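Local coordinates for leucine aminopeptidase (Legionella pneumophila, PDB 5GNE), which is probably a zinc-dependent aminopeptidase of the M28 family, removing amino acids from the N-termini of peptides, at residues Tyr94-His103 with Leu290-Tyr301. Residues are numbered along the deposited sequence; the frame is centred on the assembly and turned at random.
Sequences YPINHEAQVH and LTEFTAELLTRY
Glu99 OE1 accepts a hydrogen bond from a water at 3.0 Å and has Arg300 NH2 as a long salt-bridge partner at 3.8 Å. The same water accepts from Arg300 NE at 2.7 Å, lying at the edge of the guanidinium and in its plane. Carboxylate and guanidinium planes stand 83° apart, which rules out a coplanar bidentate pairing; the water supplies the hydrogen-bonded link. The contact lays loop 94-98, extended from Tyr94 to Ile96, and the start of helix 99-106 over the outer face of helix 288-302, whose other side packs on strands 279-282 and 306-309 of the mixed sheet of the M28 alpha/beta fold, away from the two zinc ions.

The ring of Tyr301 is sandwiched between two aliphatic carbons. Val102 CG1, set anti to the backbone N (chi1 169°), makes a CH-pi contact 3.7 Å from the centroid of the Tyr301 ring, while Arg300 CG covers the opposite face. Ile96 CG2 comes within 3.4 Å of Tyr301 OH, a hydroxyl hydrogen-bonded to Glu371 OE2. That carboxylate of helix 355-373 also accepts from the backbone N of Asn97 and of His98, tying the phenol and the loop to one group.

The CG1-CD1 branch of Ile96 reaches in towards helix 288-302, CG1 against Phe293 CE1 and CD1 touching Glu296 OE1 and, at 4.0 Å, Leu297 CD2. Further along, Tyr94 CB presses to 3.3 Å from Phe293 CD1; the two rings meet obliquely, planes 33° apart, and the phenol end of Tyr94 runs on to Leu290 CD1. At the other extreme, His103 CE1 meets the edge of the Tyr301 ring, and His103 ND1 donates to Glu99 O at 2.9 Å, from the face of that carbonyl opposite the His103 backbone N.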
ATOM      1  N   TYR A  94     -21.332  -7.534  -4.916  1.00 69.10           N
ATOM      2  CA  TYR A  94     -20.435  -8.637  -4.532  1.00 62.43           C
ATOM      3  C   TYR A  94     -21.104  -9.587  -3.529  1.00 55.57           C
ATOM      4  O   TYR A  94     -21.589  -9.162  -2.473  1.00 49.92           O
ATOM      5  CB  TYR A  94     -19.161  -8.106  -3.895  1.00 52.69           C
ATOM      6  CG  TYR A  94     -18.276  -7.266  -4.774  1.00 57.25           C
ATOM      7  CD1 TYR A  94     -17.192  -7.819  -5.465  1.00 45.39           C
ATOM      8  CD2 TYR A  94     -18.511  -5.898  -4.891  1.00 52.26           C
ATOM      9  CE1 TYR A  94     -16.374  -7.016  -6.258  1.00 48.33           C
ATOM     10  CE2 TYR A  94     -17.717  -5.096  -5.675  1.00 49.67           C
ATOM     11  CZ  TYR A  94     -16.649  -5.645  -6.358  1.00 57.89           C
ATOM     12  OH  TYR A  94     -15.876  -4.801  -7.130  1.00 61.39           O
ATOM     13  N   PRO A  95     -21.107 -10.878  -3.853  1.00 44.12           N
ATOM     14  CA  PRO A  95     -21.689 -11.939  -3.033  1.00 46.41           C
ATOM     15  C   PRO A  95     -20.898 -12.146  -1.755  1.00 50.33           C
ATOM     16  O   PRO A  95     -19.675 -11.965  -1.796  1.00 56.81           O
ATOM     17  CB  PRO A  95     -21.573 -13.188  -3.910  1.00 46.10           C
ATOM     18  CG  PRO A  95     -21.289 -12.703  -5.271  1.00 50.32           C
ATOM     19  CD  PRO A  95     -20.649 -11.365  -5.161  1.00 46.36           C
ATOM     20  N   ILE A  96     -21.582 -12.412  -0.643  1.00 45.63           N
ATOM     21  CA  ILE A  96     -20.949 -12.896   0.588  1.00 50.40           C
ATOM     22  C   ILE A  96     -21.606 -14.234   1.051  1.00 57.51           C
ATOM     23  O   ILE A  96     -22.665 -14.228   1.659  1.00 60.20           O
ATOM     24  CB  ILE A  96     -21.036 -11.823   1.673  1.00 46.92           C
ATOM     25  CG1 ILE A  96     -20.283 -10.570   1.220  1.00 50.71           C
ATOM     26  CG2 ILE A  96     -20.423 -12.308   2.956  1.00 53.03           C
ATOM     27  CD1 ILE A  96     -20.404  -9.401   2.183  1.00 47.26           C
ATOM     28  N   ASN A  97     -20.993 -15.375   0.751  1.00 59.79           N
ATOM     29  CA  ASN A  97     -21.706 -16.662   0.797  1.00 60.74           C
ATOM     30  C   ASN A  97     -20.858 -17.852   1.272  1.00 54.62           C
ATOM     31  O   ASN A  97     -21.160 -19.018   0.984  1.00 55.94           O
ATOM     32  CB  ASN A  97     -22.279 -16.919  -0.607  1.00 57.81           C
ATOM     33  CG  ASN A  97     -21.239 -16.727  -1.684  1.00 54.60           C
ATOM     34  OD1 ASN A  97     -20.078 -16.384  -1.401  1.00 67.71           O
ATOM     35  ND2 ASN A  97     -21.658 -16.853  -2.922  1.00 53.04           N
ATOM     36  N   HIS A  98     -19.760 -17.512   1.918  1.00 57.11           N
ATOM     37  CA  HIS A  98     -18.685 -18.397   2.319  1.00 55.52           C
ATOM     38  C   HIS A  98     -18.367 -18.357   3.809  1.00 56.44           C
ATOM     39  O   HIS A  98     -17.189 -18.459   4.205  1.00 57.97           O
ATOM     40  CB  HIS A  98     -17.522 -17.943   1.423  1.00 63.38           C
ATOM     41  CG  HIS A  98     -17.768 -18.263  -0.012  1.00 68.97           C
ATOM     42  ND1 HIS A  98     -16.772 -18.372  -0.941  1.00 85.56           N
ATOM     43  CD2 HIS A  98     -18.829 -18.906  -0.567  1.00 66.89           C
ATOM     44  CE1 HIS A  98     -17.271 -18.785  -2.084  1.00 59.78           C
ATOM     45  NE2 HIS A  98     -18.507 -19.208  -1.850  1.00 62.22           N
ATOM     46  N   GLU A  99     -19.397 -18.313   4.648  1.00 51.62           N
ATOM     47  CA  GLU A  99     -19.207 -18.094   6.077  1.00 51.31           C
ATOM     48  C   GLU A  99     -18.370 -19.196   6.729  1.00 61.71           C
ATOM     49  O   GLU A  99     -17.507 -18.913   7.564  1.00 63.18           O
ATOM     50  CB  GLU A  99     -20.555 -17.981   6.805  1.00 65.02           C
ATOM     51  CG  GLU A  99     -20.395 -17.990   8.340  1.00103.90           C
ATOM     52  CD  GLU A  99     -21.616 -17.475   9.106  1.00114.97           C
ATOM     53  OE1 GLU A  99     -22.485 -16.798   8.500  1.00121.83           O
ATOM     54  OE2 GLU A  99     -21.655 -17.689  10.339  1.00111.13           O
ATOM     55  N   ALA A 100     -18.585 -20.451   6.340  1.00 52.75           N
ATOM     56  CA  ALA A 100     -17.827 -21.542   6.963  1.00 44.31           C
ATOM     57  C   ALA A 100     -16.352 -21.380   6.688  1.00 50.21           C
ATOM     58  O   ALA A 100     -15.530 -21.504   7.597  1.00 50.34           O
ATOM     59  CB  ALA A 100     -18.304 -22.864   6.473  1.00 40.88           C
ATOM     60  N   GLN A 101     -16.012 -21.095   5.434  1.00 52.88           N
ATOM     61  CA  GLN A 101     -14.608 -20.950   5.083  1.00 50.68           C
ATOM     62  C   GLN A 101     -13.967 -19.750   5.772  1.00 48.95           C
ATOM     63  O   GLN A 101     -12.855 -19.850   6.295  1.00 55.98           O
ATOM     64  CB  GLN A 101     -14.433 -20.855   3.565  1.00 53.14           C
ATOM     65  CG  GLN A 101     -14.797 -22.143   2.800  1.00 60.62           C
ATOM     66  CD  GLN A 101     -16.259 -22.263   2.421  1.00 66.24           C
ATOM     67  OE1 GLN A 101     -17.149 -21.674   3.043  1.00 66.58           O
ATOM     68  NE2 GLN A 101     -16.513 -23.057   1.396  1.00 70.36           N
ATOM     69  N   VAL A 102     -14.685 -18.634   5.820  1.00 46.01           N
ATOM     70  CA  VAL A 102     -14.177 -17.431   6.457  1.00 42.20           C
ATOM     71  C   VAL A 102     -13.870 -17.715   7.938  1.00 55.85           C
ATOM     72  O   VAL A 102     -12.811 -17.342   8.446  1.00 60.07           O
ATOM     73  CB  VAL A 102     -15.189 -16.263   6.296  1.00 55.75           C
ATOM     74  CG1 VAL A 102     -14.808 -15.068   7.169  1.00 34.69           C
ATOM     75  CG2 VAL A 102     -15.293 -15.848   4.804  1.00 43.42           C
ATOM     76  N   HIS A 103     -14.783 -18.380   8.636  1.00 57.04           N
ATOM     77  CA  HIS A 103     -14.521 -18.699  10.035  1.00 61.19           C
ATOM     78  C   HIS A 103     -13.378 -19.688  10.219  1.00 54.06           C
ATOM     79  O   HIS A 103     -12.593 -19.524  11.138  1.00 51.58           O
ATOM     80  CB  HIS A 103     -15.794 -19.178  10.736  1.00 70.34           C
ATOM     81  CG  HIS A 103     -16.737 -18.057  11.062  1.00 97.01           C
ATOM     82  ND1 HIS A 103     -17.589 -17.496  10.133  1.00102.22           N
ATOM     83  CD2 HIS A 103     -16.913 -17.349  12.204  1.00108.61           C
ATOM     84  CE1 HIS A 103     -18.273 -16.517  10.697  1.00103.43           C
ATOM     85  NE2 HIS A 103     -17.880 -16.405  11.953  1.00110.73           N
ATOM     86  N   LEU A 290     -16.190  -1.782  -4.422  1.00 56.19           N
ATOM     87  CA  LEU A 290     -15.279  -2.572  -3.601  1.00 52.72           C
ATOM     88  C   LEU A 290     -15.293  -2.097  -2.143  1.00 55.50           C
ATOM     89  O   LEU A 290     -15.136  -2.895  -1.212  1.00 50.76           O
ATOM     90  CB  LEU A 290     -13.856  -2.508  -4.173  1.00 43.05           C
ATOM     91  CG  LEU A 290     -12.864  -3.610  -3.785  1.00 45.44           C
ATOM     92  CD1 LEU A 290     -13.456  -4.986  -4.083  1.00 46.27           C
ATOM     93  CD2 LEU A 290     -11.520  -3.446  -4.511  1.00 43.62           C
ATOM     94  N   THR A 291     -15.460  -0.792  -1.950  1.00 49.94           N
ATOM     95  CA  THR A 291     -15.511  -0.214  -0.602  1.00 52.39           C
ATOM     96  C   THR A 291     -16.791  -0.569   0.158  1.00 50.90           C
ATOM     97  O   THR A 291     -16.728  -0.886   1.349  1.00 52.77           O
ATOM     98  CB  THR A 291     -15.342   1.321  -0.654  1.00 51.20           C
ATOM     99  OG1 THR A 291     -14.072   1.629  -1.258  1.00 51.37           O
ATOM    100  CG2 THR A 291     -15.403   1.932   0.744  1.00 43.76           C
ATOM    101  N   GLU A 292     -17.940  -0.581  -0.517  1.00 54.91           N
ATOM    102  CA  GLU A 292     -19.154  -1.017   0.167  1.00 57.70           C
ATOM    103  C   GLU A 292     -19.000  -2.483   0.558  1.00 55.44           C
ATOM    104  O   GLU A 292     -19.416  -2.883   1.643  1.00 59.63           O
ATOM    105  CB  GLU A 292     -20.421  -0.816  -0.689  1.00 69.69           C
ATOM    106  CG  GLU A 292     -20.511   0.500  -1.451  1.00 90.10           C
ATOM    107  CD  GLU A 292     -21.649   0.550  -2.493  1.00101.95           C
ATOM    108  OE1 GLU A 292     -22.273  -0.499  -2.773  1.00105.92           O
ATOM    109  OE2 GLU A 292     -21.917   1.651  -3.034  1.00103.06           O
ATOM    110  N   PHE A 293     -18.375  -3.265  -0.319  1.00 53.10           N
ATOM    111  CA  PHE A 293     -18.080  -4.674  -0.057  1.00 46.22           C
ATOM    112  C   PHE A 293     -17.245  -4.834   1.216  1.00 45.80           C
ATOM    113  O   PHE A 293     -17.576  -5.639   2.087  1.00 45.89           O
ATOM    114  CB  PHE A 293     -17.359  -5.268  -1.265  1.00 52.06           C
ATOM    115  CG  PHE A 293     -16.868  -6.696  -1.075  1.00 46.52           C
ATOM    116  CD1 PHE A 293     -17.759  -7.742  -0.904  1.00 45.72           C
ATOM    117  CD2 PHE A 293     -15.518  -6.982  -1.128  1.00 40.07           C
ATOM    118  CE1 PHE A 293     -17.309  -9.044  -0.776  1.00 48.63           C
ATOM    119  CE2 PHE A 293     -15.057  -8.291  -0.996  1.00 42.60           C
ATOM    120  CZ  PHE A 293     -15.949  -9.318  -0.815  1.00 43.46           C
ATOM    121  N   THR A 294     -16.168  -4.057   1.325  1.00 43.05           N
ATOM    122  CA  THR A 294     -15.305  -4.108   2.509  1.00 46.50           C
ATOM    123  C   THR A 294     -16.097  -3.763   3.780  1.00 52.74           C
ATOM    124  O   THR A 294     -15.966  -4.430   4.809  1.00 54.97           O
ATOM    125  CB  THR A 294     -14.088  -3.164   2.346  1.00 44.80           C
ATOM    126  OG1 THR A 294     -13.416  -3.448   1.111  1.00 40.34           O
ATOM    127  CG2 THR A 294     -13.103  -3.335   3.502  1.00 38.41           C
ATOM    128  N   ALA A 295     -16.927  -2.731   3.692  1.00 54.50           N
ATOM    129  CA  ALA A 295     -17.826  -2.353   4.785  1.00 51.97           C
ATOM    130  C   ALA A 295     -18.695  -3.537   5.238  1.00 47.40           C
ATOM    131  O   ALA A 295     -18.826  -3.786   6.428  1.00 47.09           O
ATOM    132  CB  ALA A 295     -18.692  -1.159   4.392  1.00 41.42           C
ATOM    133  N   GLU A 296     -19.281  -4.280   4.306  1.00 45.40           N
ATOM    134  CA  GLU A 296     -20.138  -5.377   4.741  1.00 55.99           C
ATOM    135  C   GLU A 296     -19.345  -6.563   5.281  1.00 55.21           C
ATOM    136  O   GLU A 296     -19.857  -7.318   6.098  1.00 56.06           O
ATOM    137  CB  GLU A 296     -20.982  -5.911   3.590  1.00 57.49           C
ATOM    138  CG  GLU A 296     -21.452  -4.898   2.594  1.00 72.10           C
ATOM    139  CD  GLU A 296     -22.158  -5.544   1.421  1.00 84.53           C
ATOM    140  OE1 GLU A 296     -21.518  -6.314   0.666  1.00 90.83           O
ATOM    141  OE2 GLU A 296     -23.358  -5.279   1.251  1.00 90.15           O
ATOM    142  N   LEU A 297     -18.082  -6.690   4.878  1.00 51.04           N
ATOM    143  CA  LEU A 297     -17.239  -7.734   5.441  1.00 46.11           C
ATOM    144  C   LEU A 297     -16.953  -7.378   6.894  1.00 51.37           C
ATOM    145  O   LEU A 297     -17.027  -8.232   7.790  1.00 51.59           O
ATOM    146  CB  LEU A 297     -15.944  -7.906   4.635  1.00 41.57           C
ATOM    147  CG  LEU A 297     -15.980  -8.375   3.156  1.00 43.21           C
ATOM    148  CD1 LEU A 297     -14.588  -8.253   2.564  1.00 33.33           C
ATOM    149  CD2 LEU A 297     -16.497  -9.791   2.950  1.00 41.39           C
ATOM    150  N   LEU A 298     -16.686  -6.096   7.133  1.00 49.90           N
ATOM    151  CA  LEU A 298     -16.415  -5.633   8.494  1.00 44.42           C
ATOM    152  C   LEU A 298     -17.611  -5.865   9.413  1.00 55.46           C
ATOM    153  O   LEU A 298     -17.476  -6.378  10.532  1.00 68.29           O
ATOM    154  CB  LEU A 298     -16.038  -4.153   8.488  1.00 48.20           C
ATOM    155  CG  LEU A 298     -14.575  -3.811   8.166  1.00 46.94           C
ATOM    156  CD1 LEU A 298     -14.335  -2.311   8.188  1.00 50.06           C
ATOM    157  CD2 LEU A 298     -13.638  -4.515   9.136  1.00 38.74           C
ATOM    158  N   THR A 299     -18.790  -5.496   8.942  1.00 50.29           N
ATOM    159  CA  THR A 299     -19.980  -5.681   9.742  1.00 58.84           C
ATOM    160  C   THR A 299     -20.326  -7.163   9.909  1.00 60.40           C
ATOM    161  O   THR A 299     -20.519  -7.642  11.038  1.00 52.13           O
ATOM    162  CB  THR A 299     -21.158  -4.900   9.145  1.00 52.60           C
ATOM    163  OG1 THR A 299     -20.906  -3.501   9.337  1.00 65.78           O
ATOM    164  CG2 THR A 299     -22.453  -5.254   9.860  1.00 51.44           C
ATOM    165  N   ARG A 300     -20.376  -7.892   8.798  1.00 58.13           N
ATOM    166  CA  ARG A 300     -20.793  -9.287   8.838  1.00 60.47           C
ATOM    167  C   ARG A 300     -19.790 -10.206   9.532  1.00 55.69           C
ATOM    168  O   ARG A 300     -20.188 -11.109  10.255  1.00 60.68           O
ATOM    169  CB  ARG A 300     -21.056  -9.802   7.427  1.00 67.48           C
ATOM    170  CG  ARG A 300     -21.392 -11.265   7.393  1.00 77.77           C
ATOM    171  CD  ARG A 300     -22.469 -11.554   6.382  1.00 87.20           C
ATOM    172  NE  ARG A 300     -23.041 -12.872   6.613  1.00 95.36           N
ATOM    173  CZ  ARG A 300     -24.014 -13.394   5.881  1.00105.19           C
ATOM    174  NH1 ARG A 300     -24.513 -12.701   4.863  1.00103.15           N
ATOM    175  NH2 ARG A 300     -24.481 -14.607   6.162  1.00109.91           N
ATOM    176  N   TYR A 301     -18.495  -9.996   9.315  1.00 53.81           N
ATOM    177  CA  TYR A 301     -17.506 -10.958   9.815  1.00 53.47           C
ATOM    178  C   TYR A 301     -16.607 -10.433  10.928  1.00 55.68           C
ATOM    179  O   TYR A 301     -16.430 -11.103  11.944  1.00 59.19           O
ATOM    180  CB  TYR A 301     -16.618 -11.466   8.674  1.00 52.11           C
ATOM    181  CG  TYR A 301     -17.331 -12.327   7.655  1.00 46.47           C
ATOM    182  CD1 TYR A 301     -18.046 -13.448   8.055  1.00 45.53           C
ATOM    183  CD2 TYR A 301     -17.240 -12.055   6.290  1.00 41.59           C
ATOM    184  CE1 TYR A 301     -18.686 -14.256   7.131  1.00 49.20           C
ATOM    185  CE2 TYR A 301     -17.877 -12.864   5.362  1.00 43.70           C
ATOM    186  CZ  TYR A 301     -18.593 -13.968   5.795  1.00 44.16           C
ATOM    187  OH  TYR A 301     -19.231 -14.790   4.897  1.00 55.02           O
TER
HETATM  188  O   HOH W   1     -22.295 -13.843   9.021  1.00 58.92           O